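Local coordinates for methyltransferase domain-containing protein (Serratia marcescens, PDB 7CLU), which probably transfers a methyl group from S-adenosylmethionine to an oxygen of its substrate, as an O-methyltransferase of the prodigiosin synthetic pathway, at residues 193-198 with 218-223; 232-237 with 259-264. One frame throughout, in Å; residues are numbered along the deposited sequence.

Contact 1 (193-198 with 218-223); sequences IALAIC and ERIDVV
Arg-219 reaches past the start of strand 194-199 and takes hold of the carbonyl of Ile-193. From CB to NE its chain makes no close contact with the strand; CG is anti to the backbone N (chi1 -176°), and a bend at the next bond (chi2 75°) carries it round so that CZ, NH1 and NH2 do the touching. Arg-219 NH2 lies 2.8 Å and Arg-219 NH1 3.0 Å from Ile-193 O, an end-on grip of two hydrogen bonds on one oxygen close to the guanidinium plane. CD1 of Leu-195 lies over one face of the group, toward its rim, 3.6 Å from Arg-219 NH1, so bonds and methyl packing together limit its rotation. NH2 has a further, weak bond to Tyr-190 O. The backbones pair in parallel: Asp-221 N donates to Leu-195 O, Ile-197 N to Asp-221 O at 2.7 Å, and Val-223 N to Ile-197 O. One water joins Leu-195 N to Arg-219 O; another donates to both Leu-195 O and the Asp-221 carboxylate. On the face of Ile-197, its CD1 packs 3.9 Å from Ile-220 CG2, against helices 181-189 and 201-214; on the other, Cys-198 CB meets Val-223 CG2. Strand 194-199, helix 201-214 and strand 221-224 form a beta-alpha-beta unit at the edge of the Rossmann-like methyltransferase sheet, with 221-224 outermost and the cofactor-site residue Glu-199 directly following Cys-198.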
# COMPACT_ATOMS: atom_id res chain seq x y z
N ILE A 193 -15.52 17.06 -38.44
CA ILE A 193 -16.50 16.29 -37.68
C ILE A 193 -17.12 17.19 -36.61
O ILE A 193 -16.42 17.97 -35.95
CB ILE A 193 -15.87 15.02 -37.07
CG1 ILE A 193 -16.94 14.20 -36.35
CG2 ILE A 193 -14.71 15.38 -36.13
CD1 ILE A 193 -16.41 12.98 -35.62
N ALA A 194 -18.45 17.10 -36.46
CA ALA A 194 -19.13 17.85 -35.42
C ALA A 194 -18.87 17.21 -34.06
O ALA A 194 -18.71 15.99 -33.94
CB ALA A 194 -20.63 17.92 -35.71
N LEU A 195 -18.83 18.04 -33.02
CA LEU A 195 -18.33 17.58 -31.73
C LEU A 195 -19.15 18.16 -30.59
O LEU A 195 -19.52 19.34 -30.60
CB LEU A 195 -16.86 17.97 -31.54
CG LEU A 195 -15.82 17.32 -32.46
CD1 LEU A 195 -14.46 17.96 -32.22
CD2 LEU A 195 -15.76 15.82 -32.19
N ALA A 196 -19.38 17.33 -29.58
CA ALA A 196 -20.21 17.72 -28.46
C ALA A 196 -19.82 16.92 -27.23
O ALA A 196 -19.30 15.80 -27.33
CB ALA A 196 -21.70 17.53 -28.76
N ILE A 197 -20.10 17.48 -26.07
CA ILE A 197 -20.01 16.76 -24.81
C ILE A 197 -21.35 16.87 -24.11
O ILE A 197 -21.93 17.96 -24.06
CB ILE A 197 -18.88 17.31 -23.93
CG1 ILE A 197 -17.52 17.14 -24.64
CG2 ILE A 197 -18.90 16.61 -22.57
CD1 ILE A 197 -16.46 18.03 -24.08
N CYS A 198 -21.83 15.76 -23.56
CA CYS A 198 -23.04 15.75 -22.74
C CYS A 198 -22.66 15.73 -21.26
O CYS A 198 -21.97 14.81 -20.81
CB CYS A 198 -23.91 14.55 -23.07
SG CYS A 198 -25.48 14.57 -22.16
N GLU A 218 -16.53 27.30 -29.50
CA GLU A 218 -17.38 27.18 -30.68
C GLU A 218 -17.21 25.85 -31.39
O GLU A 218 -18.12 25.41 -32.10
CB GLU A 218 -17.09 28.32 -31.66
CG GLU A 218 -17.46 29.68 -31.12
CD GLU A 218 -17.48 30.73 -32.20
OE1 GLU A 218 -18.15 31.77 -32.01
OE2 GLU A 218 -16.81 30.53 -33.25
N ARG A 219 -16.06 25.20 -31.22
CA ARG A 219 -15.78 23.95 -31.90
C ARG A 219 -16.50 22.76 -31.26
O ARG A 219 -16.84 21.79 -31.96
CB ARG A 219 -14.27 23.70 -31.90
CG ARG A 219 -13.82 22.48 -32.67
CD ARG A 219 -13.89 22.70 -34.18
NE ARG A 219 -13.54 21.49 -34.92
CZ ARG A 219 -14.37 20.46 -35.08
NH1 ARG A 219 -15.60 20.50 -34.57
NH2 ARG A 219 -13.97 19.39 -35.76
N ILE A 220 -16.73 22.80 -29.95
CA ILE A 220 -17.25 21.67 -29.18
C ILE A 220 -18.45 22.15 -28.37
O ILE A 220 -18.30 23.00 -27.48
CB ILE A 220 -16.18 21.06 -28.27
CG1 ILE A 220 -14.96 20.61 -29.09
CG2 ILE A 220 -16.74 19.91 -27.44
CD1 ILE A 220 -13.77 20.25 -28.21
N ASP A 221 -19.63 21.63 -28.68
CA ASP A 221 -20.82 22.02 -27.93
C ASP A 221 -20.93 21.25 -26.62
O ASP A 221 -20.50 20.09 -26.52
CB ASP A 221 -22.09 21.78 -28.75
CG ASP A 221 -22.18 22.68 -29.97
OD1 ASP A 221 -21.82 23.87 -29.87
OD2 ASP A 221 -22.61 22.19 -31.03
N VAL A 222 -21.51 21.89 -25.62
CA VAL A 222 -21.87 21.24 -24.37
C VAL A 222 -23.38 21.16 -24.33
O VAL A 222 -24.06 22.20 -24.38
CB VAL A 222 -21.32 21.99 -23.15
CG1 VAL A 222 -21.54 21.17 -21.89
CG2 VAL A 222 -19.84 22.27 -23.35
N VAL A 223 -23.91 19.95 -24.29
CA VAL A 223 -25.34 19.75 -24.10
C VAL A 223 -25.57 19.12 -22.73
O VAL A 223 -24.68 18.50 -22.14
CB VAL A 223 -25.95 18.87 -25.20
CG1 VAL A 223 -25.75 19.54 -26.57
CG2 VAL A 223 -25.36 17.47 -25.14
O HOH W 1 -18.70 20.82 -33.69
O HOH W 2 -21.57 19.79 -31.93

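Contact 2 (232-237 with 259-264); sequences LPIGGY and RNIYRA
Ala-264, at the C-terminal end of helix 251-264, sets its methyl against the loop 232-237. Ala-264 CB lies 3.4 Å from Leu-232 O and 3.7 Å from Leu-232 CB. The same Ala-264 CB is 3.7 Å from Ile-234 CG1, so one small side chain meets Leu-232 and Ile-234. Leu-232 CD1 reaches one turn back along the helix, 3.7 Å from Asn-260 O and 3.9 Å from Ile-261 CG1. Ile-234 holds CG1 between its backbone N and carbonyl carbon (chi1 71°), which directs CD1 to Ile-261 CG2 at 4.1 Å; the two isoleucine side chains cross at about a right angle. At the border, Gly-235 CA approaches Ala-264 O at 3.6 Å. Around this apolar shell, the loop is shaped by an inverse gamma turn centred on Pro-233, with a weak bond from Ile-234 N to Leu-232 O, and by a type I turn from Ile-234 to Tyr-237. On the helix, Asn-260 donates through ND2 to Val-227 O, while its OD1 receives Arg-263 NH2 from above the amide plane; both ends of the amide are thus engaged. Leu-173 and Ile-175 of strand 171-175 touch Ile-234 and Ile-261 respectively. The loop and helix end therefore meet through dispersion and close fit, whereas the polar tie is displaced to Asn-260 and Val-227, a residue of the S-adenosyl-L-homocysteine site that Leu-232 also touches.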
# COMPACT_ATOMS: atom_id res chain seq x y z
N LEU A 232 -31.25 12.15 -22.60
CA LEU A 232 -30.04 12.22 -23.42
C LEU A 232 -30.37 12.84 -24.77
O LEU A 232 -30.81 12.12 -25.69
CB LEU A 232 -29.43 10.84 -23.60
CG LEU A 232 -28.92 10.22 -22.30
CD1 LEU A 232 -28.70 8.73 -22.45
CD2 LEU A 232 -27.65 10.94 -21.83
N PRO A 233 -30.19 14.14 -24.94
CA PRO A 233 -30.43 14.76 -26.25
C PRO A 233 -29.26 14.50 -27.19
O PRO A 233 -28.49 15.38 -27.56
CB PRO A 233 -30.58 16.24 -25.90
CG PRO A 233 -29.65 16.43 -24.76
CD PRO A 233 -29.70 15.12 -23.96
N ILE A 234 -29.12 13.23 -27.58
CA ILE A 234 -27.94 12.77 -28.30
C ILE A 234 -28.31 12.19 -29.66
O ILE A 234 -27.50 11.52 -30.29
CB ILE A 234 -27.16 11.76 -27.45
CG1 ILE A 234 -27.91 10.43 -27.34
CG2 ILE A 234 -26.92 12.32 -26.05
CD1 ILE A 234 -27.20 9.39 -26.45
N GLY A 235 -29.52 12.49 -30.15
CA GLY A 235 -30.02 11.90 -31.38
C GLY A 235 -29.32 12.36 -32.65
O GLY A 235 -29.32 11.64 -33.65
N GLY A 236 -28.70 13.53 -32.63
CA GLY A 236 -28.02 13.99 -33.82
C GLY A 236 -26.57 13.56 -33.92
O GLY A 236 -25.80 14.20 -34.64
N TYR A 237 -26.16 12.52 -33.21
CA TYR A 237 -24.74 12.15 -33.15
C TYR A 237 -24.59 10.69 -33.53
O TYR A 237 -25.04 9.80 -32.80
CB TYR A 237 -24.15 12.44 -31.77
CG TYR A 237 -24.15 13.92 -31.50
CD1 TYR A 237 -23.10 14.72 -31.93
CD2 TYR A 237 -25.23 14.53 -30.89
CE1 TYR A 237 -23.11 16.08 -31.73
CE2 TYR A 237 -25.25 15.91 -30.69
CZ TYR A 237 -24.19 16.67 -31.11
OH TYR A 237 -24.20 18.04 -30.91
N ARG A 259 -29.02 0.76 -21.97
CA ARG A 259 -30.35 0.84 -22.56
C ARG A 259 -30.77 2.30 -22.73
O ARG A 259 -31.39 2.66 -23.73
CB ARG A 259 -31.36 0.07 -21.70
CG ARG A 259 -31.25 -1.45 -21.83
CD ARG A 259 -32.55 -2.15 -21.41
NE ARG A 259 -32.75 -2.08 -19.97
CZ ARG A 259 -32.54 -3.11 -19.14
NH1 ARG A 259 -32.15 -4.27 -19.63
NH2 ARG A 259 -32.75 -2.96 -17.83
N ASN A 260 -30.42 3.15 -21.76
CA ASN A 260 -30.77 4.57 -21.87
C ASN A 260 -30.09 5.21 -23.07
O ASN A 260 -30.72 5.99 -23.81
CB ASN A 260 -30.40 5.31 -20.58
CG ASN A 260 -31.41 5.11 -19.47
OD1 ASN A 260 -32.50 4.58 -19.70
ND2 ASN A 260 -31.06 5.53 -18.26
N ILE A 261 -28.80 4.92 -23.27
CA ILE A 261 -28.09 5.45 -24.44
C ILE A 261 -28.64 4.85 -25.72
O ILE A 261 -28.83 5.56 -26.72
CB ILE A 261 -26.58 5.20 -24.30
CG1 ILE A 261 -26.02 6.01 -23.13
CG2 ILE A 261 -25.90 5.55 -25.62
CD1 ILE A 261 -24.56 5.74 -22.82
N TYR A 262 -28.88 3.54 -25.74
CA TYR A 262 -29.41 2.89 -26.93
C TYR A 262 -30.72 3.54 -27.37
O TYR A 262 -30.91 3.82 -28.56
CB TYR A 262 -29.63 1.40 -26.67
CG TYR A 262 -30.19 0.67 -27.87
CD1 TYR A 262 -29.34 0.18 -28.85
CD2 TYR A 262 -31.56 0.49 -28.03
CE1 TYR A 262 -29.83 -0.49 -29.96
CE2 TYR A 262 -32.07 -0.18 -29.14
CZ TYR A 262 -31.19 -0.66 -30.10
OH TYR A 262 -31.67 -1.33 -31.21
N ARG A 263 -31.62 3.80 -26.42
CA ARG A 263 -32.92 4.36 -26.76
C ARG A 263 -32.76 5.75 -27.37
O ARG A 263 -33.49 6.11 -28.31
CB ARG A 263 -33.80 4.42 -25.51
CG ARG A 263 -35.22 4.88 -25.77
CD ARG A 263 -36.12 4.68 -24.57
NE ARG A 263 -35.73 5.50 -23.43
CZ ARG A 263 -35.18 5.03 -22.31
NH1 ARG A 263 -34.96 3.72 -22.18
NH2 ARG A 263 -34.86 5.86 -21.33
N ALA A 264 -31.79 6.52 -26.89
CA ALA A 264 -31.62 7.90 -27.32
C ALA A 264 -30.80 8.04 -28.59
O ALA A 264 -30.86 9.10 -29.23
CB ALA A 264 -30.98 8.72 -26.19

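In the fold
After the N-terminal helices, strand 171-175 and helix 181-189, the chain enters strand 194-199, turns back along helix 201-214 and re-enters the sheet, where contact 1 closes this crossover by adding strand 221-224 at the sheet's edge. Contact 2 opens only afterwards: from the loop 232-237 the chain passes through strand 239-243 and along helix 251-264, whose last turn returns to that loop. The two closures are thus in series, neither nested nor crossed, with centres about 15 Å apart. They meet where Tyr-237 OH packs against Ala-196 CB, and where Leu-232 CD2 nears Cys-198 SG. Together they tie the sheet's edge to the helix beyond strand 239-243.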